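Local coordinates for uncharacterized protein AsqI (Emericella nidulans, PDB 5YY3), which catalyses the zinc-dependent conversion of 4'-methoxycyclopenin into 4'-methoxyviridicatin, with release of methyl isocyanate, in aspoquinolone biosynthesis, at residues Asn241-Phe246 with Tyr397-Tyr402; Tyr251-Ile254 with His260-Gly263; Gly361-Met366 with Asp390-Arg395. All blocks are in the same frame, centred on the assembly; numbering follows the deposited sequence.

Contact 1: Asn241-Phe246 with Tyr397-Tyr402; sequences NQYDDF and YKHLQY
Asn241 meets His399 at the start of the loop run 241-246, where the side-chain amide lies at the edge of the imidazole, in its plane, near ND1. The amide plane is turned 68° from the ring, and the same amide end also reaches the ring of Tyr402, one helical turn further along 397-402. Next comes Gln242, which opens a type I beta turn ending at Asp245; its side chain heads off to pack on Tyr402 of the second subunit. Tyr243, inside that turn, makes the hydrogen bond of the contact: its OH lies 2.8 Å from His399 NE2, and either group could be the donor. Here CG stands anti to the carbonyl carbon (chi1 -64°), and the phenol runs back toward the helix. The two rings stand almost perpendicular, planes at 88°, in an offset edge-to-face pair with the edge of Tyr243 toward the imidazole face. Arg295 adds a cation-pi contact to Tyr243. Asp245 and Phe246 do not touch 397-402 but stay tied to the earlier part of helix 391-410 through Arg395. All four touching residues are buried. A loop is thus joined by side chains to helix 391-410 of the hemocyanin-type, tyrosinase-family domain, with His399 about 10 Å from the zinc ligand His218, side chain to side chain.

Contact 2: Tyr251-Ile254 with His260-Gly263; sequences YAPI and HYGG
Pro253 and Tyr261 form the apolar part of this contact: the proline ring lies obliquely against one side of the phenol, its CG 3.6 Å from Tyr261 CE2. The same pyrrolidine reaches along the second segment, with Pro253 CD 3.6 Å from Gly263 N, so one small ring packs on both a side chain and the backbone beside it. Beyond the proline, Gly263 comes close to Tyr251. Gly263 CA is 3.1 Å from Tyr251 O, with an angle of 156° at the hydrogen, a CA-H...O contact. Having no side chain, Gly263 brings its CA directly against the carbonyl oxygen.

The two tyrosine hydroxyls do not touch directly, lying 4.2 Å apart from Tyr251 OH to Tyr261 OH. A water joins them instead, 3.0 Å from Tyr251 OH and 2.7 Å from Tyr261 OH, and forms a polar bridge at the far end of the two rings. Tyr261 brings its phenol to this place with CG between its own backbone N and carbonyl carbon (chi1 68°), which stands the ring up beside the proline. The ring of Tyr251 has Pro253 N over one face, toward its rim.

Further out, Tyr251 bonds through its backbone to Tyr264, and its side chain rests on Arg389 and Asp390. Gly263 O accepts from Arg369. Ala252 packs against Phe649 of the third subunit, which places this part of the surface beside a subunit interface, and Tyr261 lies about 11 Å from the zinc ligand His186, side chain to side chain. Only five residues separate the segments, making this a compact surface loop of the hemocyanin-type domain that folds back on itself, with proline-on-tyrosine packing and, separately, a water bridge between two tyrosine hydroxyls.

Contact 3: Gly361-Met366 with Asp390-Arg395; sequences GKFAEM and DPCFWR
Asp390 OD1 is gripped by two donors. Cys392 N reaches it at 3.0 Å with a nearly straight bond, 165° at the hydrogen, though from above the carboxylate plane, and the hydroxyl of Tyr264 also bonds to it. The first is a capping bond, made by Asp390 at the N-cap of helix 391-410, where its negative charge would probably be stabilised by the helix end. The bond ties down the first turn, which carries Cys392, pointing toward 361-366, and Phe393, whose ring end reaches it.

On helix 355-367, Phe363 meets both. Cys392 SG comes 3.6 Å from Phe363 CD1, and the sulfur stands obliquely to the ring in a sulfur-aromatic contact. A chi1 of 72° puts SG between the backbone N and carbonyl carbon of its residue, and the sulfur also lies over the rim of one face of Phe393. Phe393 reaches back with CZ, 4.1 Å from Phe363 CB; the two rings meet obliquely at 52°. On the side of helix 355-367 turned from this contact, Lys362 NZ is joined to Glu365 OE1 in a salt bridge of 2.9 Å that uses the syn lone pair of Glu365 OE1.

Helix 355-367 thus packs through Phe363 on the first turn of helix 391-410. Trp270 meets Phe363 edge-to-face, and helix 174-177 is touched by Pro391 and Trp394 through Arg177.

Overall arrangement
All three contacts lie in the hemocyanin-type domain, and contacts 2 and 3 are both nested within the chain loop that contact 1 closes, contact 2 closing before contact 3 opens. Contacts 1 and 3 share helix 391-410; their centres are about 10 Å apart, and they meet at Arg395. Contact 2 is centred about 12 Å from contact 3 and about 22 Å from contact 1, and it touches the start of helix 391-410 in contact 3 through Tyr251. Helix 391-410 therefore ties loop segments and helix 355-367 together close to the zinc site, Phe393 lying about 8 Å from His186 and His218, side chain to side chain.

Contact 1: Asn241-Phe246 with Tyr397-Tyr402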
ATOM      1  N   ASN A 241     -25.485  -0.848 -11.423  1.00 22.77           N
ATOM      2  CA  ASN A 241     -26.773  -1.546 -11.448  1.00 21.93           C
ATOM      3  C   ASN A 241     -27.808  -0.878 -10.543  1.00 25.87           C
ATOM      4  O   ASN A 241     -29.005  -0.896 -10.838  1.00 25.92           O
ATOM      5  CB  ASN A 241     -26.600  -3.013 -11.051  1.00 18.21           C
ATOM      6  CG  ASN A 241     -25.988  -3.859 -12.169  1.00 25.43           C
ATOM      7  OD1 ASN A 241     -26.153  -3.558 -13.349  1.00 23.34           O
ATOM      8  ND2 ASN A 241     -25.262  -4.910 -11.794  1.00 24.32           N
ATOM      9  N   GLN A 242     -27.327  -0.300  -9.441  1.00 22.51           N
ATOM     10  CA  GLN A 242     -28.141   0.466  -8.515  1.00 23.99           C
ATOM     11  C   GLN A 242     -27.921   1.967  -8.785  1.00 22.94           C
ATOM     12  O   GLN A 242     -26.815   2.482  -8.632  1.00 24.89           O
ATOM     13  CB  GLN A 242     -27.795   0.084  -7.058  1.00 23.02           C
ATOM     14  CG  GLN A 242     -27.860  -1.441  -6.771  1.00 25.64           C
ATOM     15  CD  GLN A 242     -27.529  -1.829  -5.308  1.00 34.29           C
ATOM     16  OE1 GLN A 242     -27.150  -0.982  -4.483  1.00 30.40           O
ATOM     17  NE2 GLN A 242     -27.652  -3.128  -4.997  1.00 27.76           N
ATOM     18  N   TYR A 243     -28.966   2.669  -9.204  1.00 24.52           N
ATOM     19  CA  TYR A 243     -28.797   4.040  -9.702  1.00 22.99           C
ATOM     20  C   TYR A 243     -28.661   5.085  -8.580  1.00 23.06           C
ATOM     21  O   TYR A 243     -28.362   6.251  -8.843  1.00 24.69           O
ATOM     22  CB  TYR A 243     -29.967   4.428 -10.629  1.00 22.05           C
ATOM     23  CG  TYR A 243     -30.074   3.616 -11.898  1.00 20.91           C
ATOM     24  CD1 TYR A 243     -29.081   2.700 -12.254  1.00 22.78           C
ATOM     25  CD2 TYR A 243     -31.187   3.751 -12.746  1.00 25.61           C
ATOM     26  CE1 TYR A 243     -29.187   1.942 -13.418  1.00 19.38           C
ATOM     27  CE2 TYR A 243     -31.302   2.997 -13.914  1.00 19.35           C
ATOM     28  CZ  TYR A 243     -30.293   2.101 -14.243  1.00 23.71           C
ATOM     29  OH  TYR A 243     -30.384   1.355 -15.395  1.00 23.13           O
ATOM     30  N   ASP A 244     -28.880   4.669  -7.337  1.00 25.06           N
ATOM     31  CA  ASP A 244     -28.649   5.536  -6.189  1.00 24.08           C
ATOM     32  C   ASP A 244     -27.267   5.293  -5.598  1.00 24.96           C
ATOM     33  O   ASP A 244     -27.041   5.480  -4.405  1.00 25.07           O
ATOM     34  CB  ASP A 244     -29.722   5.308  -5.127  1.00 26.44           C
ATOM     35  CG  ASP A 244     -29.784   3.858  -4.674  1.00 32.41           C
ATOM     36  OD1 ASP A 244     -29.259   2.986  -5.411  1.00 30.34           O
ATOM     37  OD2 ASP A 244     -30.367   3.585  -3.597  1.00 36.00           O
ATOM     38  N   ASP A 245     -26.336   4.870  -6.439  1.00 27.44           N
ATOM     39  CA  ASP A 245     -25.021   4.491  -5.949  1.00 25.03           C
ATOM     40  C   ASP A 245     -24.097   5.701  -5.829  1.00 27.10           C
ATOM     41  O   ASP A 245     -24.364   6.784  -6.372  1.00 21.85           O
ATOM     42  CB  ASP A 245     -24.394   3.439  -6.864  1.00 26.98           C
ATOM     43  CG  ASP A 245     -23.362   2.582  -6.156  1.00 32.45           C
ATOM     44  OD1 ASP A 245     -23.031   2.899  -4.987  1.00 30.41           O
ATOM     45  OD2 ASP A 245     -22.875   1.603  -6.777  1.00 31.86           O
ATOM     46  N   PHE A 246     -23.007   5.498  -5.099  1.00 21.41           N
ATOM     47  CA  PHE A 246     -21.994   6.513  -4.965  1.00 25.40           C
ATOM     48  C   PHE A 246     -20.829   6.213  -5.892  1.00 24.53           C
ATOM     49  O   PHE A 246     -20.539   5.063  -6.178  1.00 26.78           O
ATOM     50  CB  PHE A 246     -21.508   6.593  -3.521  1.00 22.73           C
ATOM     51  CG  PHE A 246     -22.542   7.106  -2.550  1.00 24.94           C
ATOM     52  CD1 PHE A 246     -22.722   8.469  -2.364  1.00 24.45           C
ATOM     53  CD2 PHE A 246     -23.286   6.229  -1.783  1.00 22.54           C
ATOM     54  CE1 PHE A 246     -23.663   8.954  -1.454  1.00 24.72           C
ATOM     55  CE2 PHE A 246     -24.221   6.702  -0.860  1.00 23.19           C
ATOM     56  CZ  PHE A 246     -24.409   8.066  -0.699  1.00 22.17           C
ATOM     57  N   TYR A 397     -20.766   1.135 -18.539  1.00 19.94           N
ATOM     58  CA  TYR A 397     -20.526   0.090 -19.551  1.00 20.12           C
ATOM     59  C   TYR A 397     -20.719  -1.307 -18.955  1.00 20.64           C
ATOM     60  O   TYR A 397     -21.269  -2.190 -19.611  1.00 20.95           O
ATOM     61  CB  TYR A 397     -19.122   0.186 -20.152  1.00 19.17           C
ATOM     62  CG  TYR A 397     -18.754   1.503 -20.822  1.00 21.66           C
ATOM     63  CD1 TYR A 397     -19.725   2.361 -21.338  1.00 25.20           C
ATOM     64  CD2 TYR A 397     -17.420   1.885 -20.926  1.00 20.10           C
ATOM     65  CE1 TYR A 397     -19.363   3.571 -21.957  1.00 24.61           C
ATOM     66  CE2 TYR A 397     -17.052   3.084 -21.534  1.00 23.23           C
ATOM     67  CZ  TYR A 397     -18.026   3.922 -22.048  1.00 23.96           C
ATOM     68  OH  TYR A 397     -17.646   5.106 -22.645  1.00 25.87           O
ATOM     69  N   LYS A 398     -20.295  -1.521 -17.712  1.00 22.31           N
ATOM     70  CA  LYS A 398     -20.492  -2.854 -17.139  1.00 19.39           C
ATOM     71  C   LYS A 398     -21.974  -3.090 -16.828  1.00 22.85           C
ATOM     72  O   LYS A 398     -22.434  -4.232 -16.859  1.00 24.17           O
ATOM     73  CB  LYS A 398     -19.643  -3.085 -15.882  1.00 19.50           C
ATOM     74  CG  LYS A 398     -19.753  -4.537 -15.389  1.00 21.28           C
ATOM     75  CD  LYS A 398     -18.645  -4.929 -14.431  1.00 26.27           C
ATOM     76  CE  LYS A 398     -18.950  -6.263 -13.746  1.00 22.59           C
ATOM     77  NZ  LYS A 398     -17.933  -6.608 -12.686  1.00 30.28           N
ATOM     78  N   HIS A 399     -22.727  -2.020 -16.563  1.00 22.03           N
ATOM     79  CA  HIS A 399     -24.184  -2.142 -16.435  1.00 21.32           C
ATOM     80  C   HIS A 399     -24.810  -2.561 -17.755  1.00 21.29           C
ATOM     81  O   HIS A 399     -25.621  -3.476 -17.778  1.00 22.28           O
ATOM     82  CB  HIS A 399     -24.823  -0.836 -15.967  1.00 20.36           C
ATOM     83  CG  HIS A 399     -26.322  -0.884 -15.912  1.00 21.88           C
ATOM     84  ND1 HIS A 399     -27.016  -1.828 -15.183  1.00 23.18           N
ATOM     85  CD2 HIS A 399     -27.259  -0.091 -16.487  1.00 18.95           C
ATOM     86  CE1 HIS A 399     -28.311  -1.621 -15.311  1.00 18.56           C
ATOM     87  NE2 HIS A 399     -28.487  -0.572 -16.095  1.00 19.42           N
ATOM     88  N   LEU A 400     -24.456  -1.879 -18.844  1.00 18.99           N
ATOM     89  CA  LEU A 400     -24.855  -2.331 -20.184  1.00 22.06           C
ATOM     90  C   LEU A 400     -24.540  -3.814 -20.378  1.00 23.80           C
ATOM     91  O   LEU A 400     -25.376  -4.577 -20.872  1.00 20.48           O
ATOM     92  CB  LEU A 400     -24.152  -1.510 -21.280  1.00 21.56           C
ATOM     93  CG  LEU A 400     -24.463  -0.017 -21.247  1.00 20.78           C
ATOM     94  CD1 LEU A 400     -23.682   0.711 -22.322  1.00 23.68           C
ATOM     95  CD2 LEU A 400     -25.965   0.198 -21.423  1.00 17.46           C
ATOM     96  N   GLN A 401     -23.334  -4.225 -19.974  1.00 24.52           N
ATOM     97  CA  GLN A 401     -22.928  -5.622 -20.132  1.00 24.77           C
ATOM     98  C   GLN A 401     -23.890  -6.571 -19.400  1.00 26.48           C
ATOM     99  O   GLN A 401     -24.093  -7.719 -19.827  1.00 28.93           O
ATOM    100  CB  GLN A 401     -21.503  -5.836 -19.623  1.00 21.57           C
ATOM    101  CG  GLN A 401     -20.927  -7.208 -19.961  1.00 23.48           C
ATOM    102  CD  GLN A 401     -19.710  -7.560 -19.110  1.00 26.29           C
ATOM    103  OE1 GLN A 401     -19.783  -7.582 -17.872  1.00 25.25           O
ATOM    104  NE2 GLN A 401     -18.581  -7.841 -19.770  1.00 21.36           N
ATOM    105  N   TYR A 402     -24.487  -6.092 -18.310  1.00 22.65           N
ATOM    106  CA  TYR A 402     -25.411  -6.914 -17.520  1.00 22.64           C
ATOM    107  C   TYR A 402     -26.616  -7.360 -18.354  1.00 24.91           C
ATOM    108  O   TYR A 402     -27.055  -8.515 -18.266  1.00 25.37           O
ATOM    109  CB  TYR A 402     -25.867  -6.156 -16.262  1.00 22.79           C
ATOM    110  CG  TYR A 402     -26.866  -6.903 -15.411  1.00 22.98           C
ATOM    111  CD1 TYR A 402     -26.634  -8.214 -15.029  1.00 23.91           C
ATOM    112  CD2 TYR A 402     -28.035  -6.285 -14.970  1.00 25.33           C
ATOM    113  CE1 TYR A 402     -27.545  -8.917 -14.253  1.00 22.38           C
ATOM    114  CE2 TYR A 402     -28.959  -6.969 -14.181  1.00 25.46           C
ATOM    115  CZ  TYR A 402     -28.708  -8.287 -13.826  1.00 27.04           C
ATOM    116  OH  TYR A 402     -29.607  -8.980 -13.041  1.00 23.97           O
TER

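Contact 2: Tyr251-Ile254 with His260-Gly263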
ATOM      1  N   TYR A 251     -13.135  12.060  -9.646  1.00 27.82           N
ATOM      2  CA  TYR A 251     -12.372  12.018 -10.871  1.00 26.72           C
ATOM      3  C   TYR A 251     -11.932  13.400 -11.288  1.00 27.87           C
ATOM      4  O   TYR A 251     -12.705  14.356 -11.203  1.00 27.51           O
ATOM      5  CB  TYR A 251     -13.211  11.367 -11.984  1.00 25.23           C
ATOM      6  CG  TYR A 251     -12.676  11.588 -13.378  1.00 23.56           C
ATOM      7  CD1 TYR A 251     -11.509  10.966 -13.793  1.00 19.98           C
ATOM      8  CD2 TYR A 251     -13.344  12.405 -14.282  1.00 21.12           C
ATOM      9  CE1 TYR A 251     -11.019  11.147 -15.063  1.00 20.29           C
ATOM     10  CE2 TYR A 251     -12.858  12.590 -15.568  1.00 19.89           C
ATOM     11  CZ  TYR A 251     -11.691  11.954 -15.945  1.00 23.18           C
ATOM     12  OH  TYR A 251     -11.171  12.126 -17.203  1.00 24.21           O
ATOM     13  N   ALA A 252     -10.700  13.501 -11.765  1.00 24.16           N
ATOM     14  CA  ALA A 252     -10.217  14.746 -12.326  1.00 27.91           C
ATOM     15  C   ALA A 252      -9.545  14.486 -13.664  1.00 25.23           C
ATOM     16  O   ALA A 252      -8.596  13.707 -13.730  1.00 29.47           O
ATOM     17  CB  ALA A 252      -9.247  15.414 -11.360  1.00 32.15           C
ATOM     18  N   PRO A 253     -10.020  15.144 -14.738  1.00 29.13           N
ATOM     19  CA  PRO A 253      -9.395  14.951 -16.055  1.00 33.91           C
ATOM     20  C   PRO A 253      -7.896  15.288 -15.995  1.00 34.75           C
ATOM     21  O   PRO A 253      -7.528  16.081 -15.123  1.00 32.81           O
ATOM     22  CB  PRO A 253     -10.162  15.930 -16.962  1.00 29.20           C
ATOM     23  CG  PRO A 253     -11.410  16.245 -16.243  1.00 27.81           C
ATOM     24  CD  PRO A 253     -11.104  16.135 -14.780  1.00 26.60           C
ATOM     25  N   ILE A 254      -7.059  14.700 -16.855  1.00 33.20           N
ATOM     26  CA  ILE A 254      -5.629  15.041 -16.820  1.00 36.78           C
ATOM     27  C   ILE A 254      -5.455  16.524 -17.037  1.00 43.31           C
ATOM     28  O   ILE A 254      -6.123  17.120 -17.894  1.00 43.12           O
ATOM     29  CB  ILE A 254      -4.769  14.348 -17.873  1.00 38.04           C
ATOM     30  CG1 ILE A 254      -5.395  13.066 -18.355  1.00 35.70           C
ATOM     31  CG2 ILE A 254      -3.360  14.100 -17.324  1.00 38.60           C
ATOM     32  CD1 ILE A 254      -4.481  12.396 -19.277  1.00 39.22           C
ATOM     33  N   HIS A 260     -11.033  22.743 -20.044  1.00 36.70           N
ATOM     34  CA  HIS A 260     -12.215  22.706 -20.904  1.00 35.22           C
ATOM     35  C   HIS A 260     -13.392  22.022 -20.257  1.00 34.25           C
ATOM     36  O   HIS A 260     -14.528  22.314 -20.606  1.00 38.24           O
ATOM     37  CB  HIS A 260     -11.895  22.017 -22.230  1.00 31.97           C
ATOM     38  CG  HIS A 260     -10.685  22.563 -22.911  1.00 36.31           C
ATOM     39  ND1 HIS A 260     -10.740  23.605 -23.807  1.00 34.02           N
ATOM     40  CD2 HIS A 260      -9.378  22.181 -22.859  1.00 36.83           C
ATOM     41  CE1 HIS A 260      -9.525  23.870 -24.255  1.00 37.03           C
ATOM     42  NE2 HIS A 260      -8.683  23.008 -23.701  1.00 37.72           N
ATOM     43  N   TYR A 261     -13.127  21.089 -19.346  1.00 33.63           N
ATOM     44  CA  TYR A 261     -14.192  20.505 -18.530  1.00 26.49           C
ATOM     45  C   TYR A 261     -13.643  19.946 -17.224  1.00 30.50           C
ATOM     46  O   TYR A 261     -12.441  19.687 -17.102  1.00 35.20           O
ATOM     47  CB  TYR A 261     -14.938  19.417 -19.292  1.00 30.45           C
ATOM     48  CG  TYR A 261     -14.146  18.152 -19.591  1.00 37.93           C
ATOM     49  CD1 TYR A 261     -13.328  18.065 -20.712  1.00 33.78           C
ATOM     50  CD2 TYR A 261     -14.256  17.032 -18.774  1.00 33.12           C
ATOM     51  CE1 TYR A 261     -12.626  16.913 -21.001  1.00 29.66           C
ATOM     52  CE2 TYR A 261     -13.563  15.872 -19.054  1.00 31.32           C
ATOM     53  CZ  TYR A 261     -12.750  15.815 -20.170  1.00 33.44           C
ATOM     54  OH  TYR A 261     -12.067  14.650 -20.447  1.00 27.99           O
ATOM     55  N   GLY A 262     -14.528  19.776 -16.246  1.00 27.14           N
ATOM     56  CA  GLY A 262     -14.127  19.329 -14.928  1.00 25.37           C
ATOM     57  C   GLY A 262     -14.527  17.897 -14.629  1.00 31.85           C
ATOM     58  O   GLY A 262     -15.129  17.203 -15.457  1.00 26.65           O
ATOM     59  N   GLY A 263     -14.174  17.448 -13.431  1.00 34.14           N
ATOM     60  CA  GLY A 263     -14.576  16.138 -12.969  1.00 28.52           C
ATOM     61  C   GLY A 263     -15.683  16.248 -11.938  1.00 29.21           C
ATOM     62  O   GLY A 263     -16.636  17.000 -12.113  1.00 28.76           O
TER
HETATM   63  O   HOH W   1     -13.143  12.435 -19.379  1.00 24.97           O

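Contact 3: Gly361-Met366 with Asp390-Arg395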
ATOM      1  N   GLY A 361     -26.398  10.914 -19.875  1.00 23.47           N
ATOM      2  CA  GLY A 361     -26.848  12.263 -19.561  1.00 26.17           C
ATOM      3  C   GLY A 361     -26.862  12.580 -18.076  1.00 24.69           C
ATOM      4  O   GLY A 361     -26.569  13.713 -17.676  1.00 28.34           O
ATOM      5  N   LYS A 362     -27.177  11.585 -17.253  1.00 20.63           N
ATOM      6  CA  LYS A 362     -27.178  11.781 -15.807  1.00 21.50           C
ATOM      7  C   LYS A 362     -25.754  11.945 -15.254  1.00 25.33           C
ATOM      8  O   LYS A 362     -25.551  12.688 -14.297  1.00 25.77           O
ATOM      9  CB  LYS A 362     -27.890  10.621 -15.112  1.00 22.96           C
ATOM     10  CG  LYS A 362     -29.362  10.467 -15.518  1.00 23.22           C
ATOM     11  CD  LYS A 362     -30.224  11.657 -15.028  1.00 25.91           C
ATOM     12  CE  LYS A 362     -30.540  11.523 -13.547  1.00 25.31           C
ATOM     13  NZ  LYS A 362     -31.305  12.678 -12.981  1.00 29.18           N
ATOM     14  N   PHE A 363     -24.765  11.270 -15.847  1.00 25.63           N
ATOM     15  CA  PHE A 363     -23.382  11.478 -15.421  1.00 22.87           C
ATOM     16  C   PHE A 363     -22.902  12.870 -15.836  1.00 21.68           C
ATOM     17  O   PHE A 363     -22.161  13.515 -15.108  1.00 26.05           O
ATOM     18  CB  PHE A 363     -22.447  10.399 -15.985  1.00 23.42           C
ATOM     19  CG  PHE A 363     -22.696   9.024 -15.424  1.00 21.46           C
ATOM     20  CD1 PHE A 363     -22.276   8.695 -14.143  1.00 20.44           C
ATOM     21  CD2 PHE A 363     -23.341   8.056 -16.187  1.00 20.90           C
ATOM     22  CE1 PHE A 363     -22.502   7.415 -13.630  1.00 23.42           C
ATOM     23  CE2 PHE A 363     -23.580   6.791 -15.682  1.00 20.33           C
ATOM     24  CZ  PHE A 363     -23.165   6.471 -14.399  1.00 20.51           C
ATOM     25  N   ALA A 364     -23.320  13.333 -17.007  1.00 24.72           N
ATOM     26  CA  ALA A 364     -23.016  14.699 -17.419  1.00 25.23           C
ATOM     27  C   ALA A 364     -23.649  15.684 -16.442  1.00 27.14           C
ATOM     28  O   ALA A 364     -23.032  16.659 -16.031  1.00 27.48           O
ATOM     29  CB  ALA A 364     -23.511  14.956 -18.839  1.00 23.14           C
ATOM     30  N   GLU A 365     -24.884  15.397 -16.058  1.00 27.44           N
ATOM     31  CA  GLU A 365     -25.642  16.277 -15.180  1.00 28.11           C
ATOM     32  C   GLU A 365     -25.019  16.298 -13.783  1.00 27.84           C
ATOM     33  O   GLU A 365     -24.885  17.356 -13.161  1.00 26.86           O
ATOM     34  CB  GLU A 365     -27.109  15.824 -15.127  1.00 25.70           C
ATOM     35  CG  GLU A 365     -27.947  16.551 -14.114  1.00 31.37           C
ATOM     36  CD  GLU A 365     -29.324  15.938 -13.949  1.00 27.90           C
ATOM     37  OE1 GLU A 365     -29.423  14.728 -13.633  1.00 25.25           O
ATOM     38  OE2 GLU A 365     -30.310  16.674 -14.148  1.00 29.55           O
ATOM     39  N   MET A 366     -24.620  15.125 -13.304  1.00 27.58           N
ATOM     40  CA  MET A 366     -23.896  15.013 -12.028  1.00 28.69           C
ATOM     41  C   MET A 366     -22.604  15.836 -11.999  1.00 26.95           C
ATOM     42  O   MET A 366     -22.253  16.421 -10.979  1.00 31.98           O
ATOM     43  CB  MET A 366     -23.568  13.544 -11.741  1.00 25.86           C
ATOM     44  CG  MET A 366     -22.512  13.343 -10.658  1.00 30.20           C
ATOM     45  SD  MET A 366     -21.579  11.823 -10.920  1.00 33.44           S
ATOM     46  CE  MET A 366     -22.903  10.645 -10.893  1.00 31.48           C
ATOM     47  N   ASP A 390     -13.029   8.434 -18.011  1.00 26.97           N
ATOM     48  CA  ASP A 390     -13.728   8.576 -16.732  1.00 25.31           C
ATOM     49  C   ASP A 390     -14.186   7.221 -16.159  1.00 24.60           C
ATOM     50  O   ASP A 390     -14.880   6.465 -16.837  1.00 25.03           O
ATOM     51  CB  ASP A 390     -14.922   9.503 -16.949  1.00 24.17           C
ATOM     52  CG  ASP A 390     -15.525  10.018 -15.657  1.00 25.02           C
ATOM     53  OD1 ASP A 390     -15.432   9.319 -14.620  1.00 24.01           O
ATOM     54  OD2 ASP A 390     -16.122  11.124 -15.704  1.00 22.91           O
ATOM     55  N   PRO A 391     -13.793   6.906 -14.913  1.00 23.83           N
ATOM     56  CA  PRO A 391     -14.188   5.611 -14.337  1.00 21.25           C
ATOM     57  C   PRO A 391     -15.698   5.446 -14.175  1.00 25.29           C
ATOM     58  O   PRO A 391     -16.169   4.300 -14.148  1.00 24.73           O
ATOM     59  CB  PRO A 391     -13.501   5.606 -12.964  1.00 23.92           C
ATOM     60  CG  PRO A 391     -12.354   6.544 -13.114  1.00 23.13           C
ATOM     61  CD  PRO A 391     -12.885   7.647 -14.016  1.00 25.04           C
ATOM     62  N   CYS A 392     -16.466   6.530 -14.066  1.00 26.19           N
ATOM     63  CA  CYS A 392     -17.914   6.328 -13.929  1.00 25.14           C
ATOM     64  C   CYS A 392     -18.507   5.684 -15.193  1.00 24.15           C
ATOM     65  O   CYS A 392     -19.478   4.932 -15.109  1.00 23.73           O
ATOM     66  CB  CYS A 392     -18.646   7.637 -13.589  1.00 25.33           C
ATOM     67  SG  CYS A 392     -18.799   8.878 -14.892  1.00 26.49           S
ATOM     68  N   PHE A 393     -17.929   5.941 -16.361  1.00 22.63           N
ATOM     69  CA  PHE A 393     -18.518   5.373 -17.566  1.00 20.11           C
ATOM     70  C   PHE A 393     -18.234   3.880 -17.679  1.00 22.60           C
ATOM     71  O   PHE A 393     -19.003   3.142 -18.295  1.00 21.47           O
ATOM     72  CB  PHE A 393     -18.041   6.116 -18.810  1.00 25.30           C
ATOM     73  CG  PHE A 393     -18.617   7.507 -18.923  1.00 28.72           C
ATOM     74  CD1 PHE A 393     -17.890   8.620 -18.517  1.00 29.94           C
ATOM     75  CD2 PHE A 393     -19.916   7.694 -19.351  1.00 30.10           C
ATOM     76  CE1 PHE A 393     -18.427   9.893 -18.605  1.00 29.97           C
ATOM     77  CE2 PHE A 393     -20.470   8.973 -19.428  1.00 32.08           C
ATOM     78  CZ  PHE A 393     -19.726  10.066 -19.060  1.00 25.67           C
ATOM     79  N   TRP A 394     -17.141   3.429 -17.070  1.00 23.62           N
ATOM     80  CA  TRP A 394     -16.825   2.008 -17.090  1.00 21.82           C
ATOM     81  C   TRP A 394     -17.816   1.305 -16.203  1.00 20.85           C
ATOM     82  O   TRP A 394     -18.187   0.163 -16.473  1.00 25.00           O
ATOM     83  CB  TRP A 394     -15.365   1.751 -16.668  1.00 22.18           C
ATOM     84  CG  TRP A 394     -14.454   2.178 -17.770  1.00 17.70           C
ATOM     85  CD1 TRP A 394     -13.846   3.388 -17.907  1.00 21.02           C
ATOM     86  CD2 TRP A 394     -14.136   1.431 -18.955  1.00 18.14           C
ATOM     87  NE1 TRP A 394     -13.130   3.430 -19.083  1.00 20.78           N
ATOM     88  CE2 TRP A 394     -13.293   2.237 -19.743  1.00 19.83           C
ATOM     89  CE3 TRP A 394     -14.464   0.148 -19.412  1.00 19.90           C
ATOM     90  CZ2 TRP A 394     -12.778   1.805 -20.965  1.00 17.19           C
ATOM     91  CZ3 TRP A 394     -13.951  -0.280 -20.615  1.00 17.02           C
ATOM     92  CH2 TRP A 394     -13.109   0.545 -21.379  1.00 20.14           C
ATOM     93  N   ARG A 395     -18.305   2.001 -15.179  1.00 20.59           N
ATOM     94  CA  ARG A 395     -19.328   1.404 -14.326  1.00 23.11           C
ATOM     95  C   ARG A 395     -20.660   1.338 -15.091  1.00 21.51           C
ATOM     96  O   ARG A 395     -21.418   0.376 -14.949  1.00 19.72           O
ATOM     97  CB  ARG A 395     -19.465   2.173 -13.003  1.00 21.28           C
ATOM     98  CG  ARG A 395     -18.155   2.208 -12.180  1.00 21.57           C
ATOM     99  CD  ARG A 395     -18.401   2.593 -10.703  1.00 20.02           C
ATOM    100  NE  ARG A 395     -19.553   1.847 -10.230  1.00 24.40           N
ATOM    101  CZ  ARG A 395     -20.222   2.112  -9.119  1.00 30.83           C
ATOM    102  NH1 ARG A 395     -19.828   3.109  -8.323  1.00 28.40           N
ATOM    103  NH2 ARG A 395     -21.286   1.369  -8.811  1.00 26.50           N
TER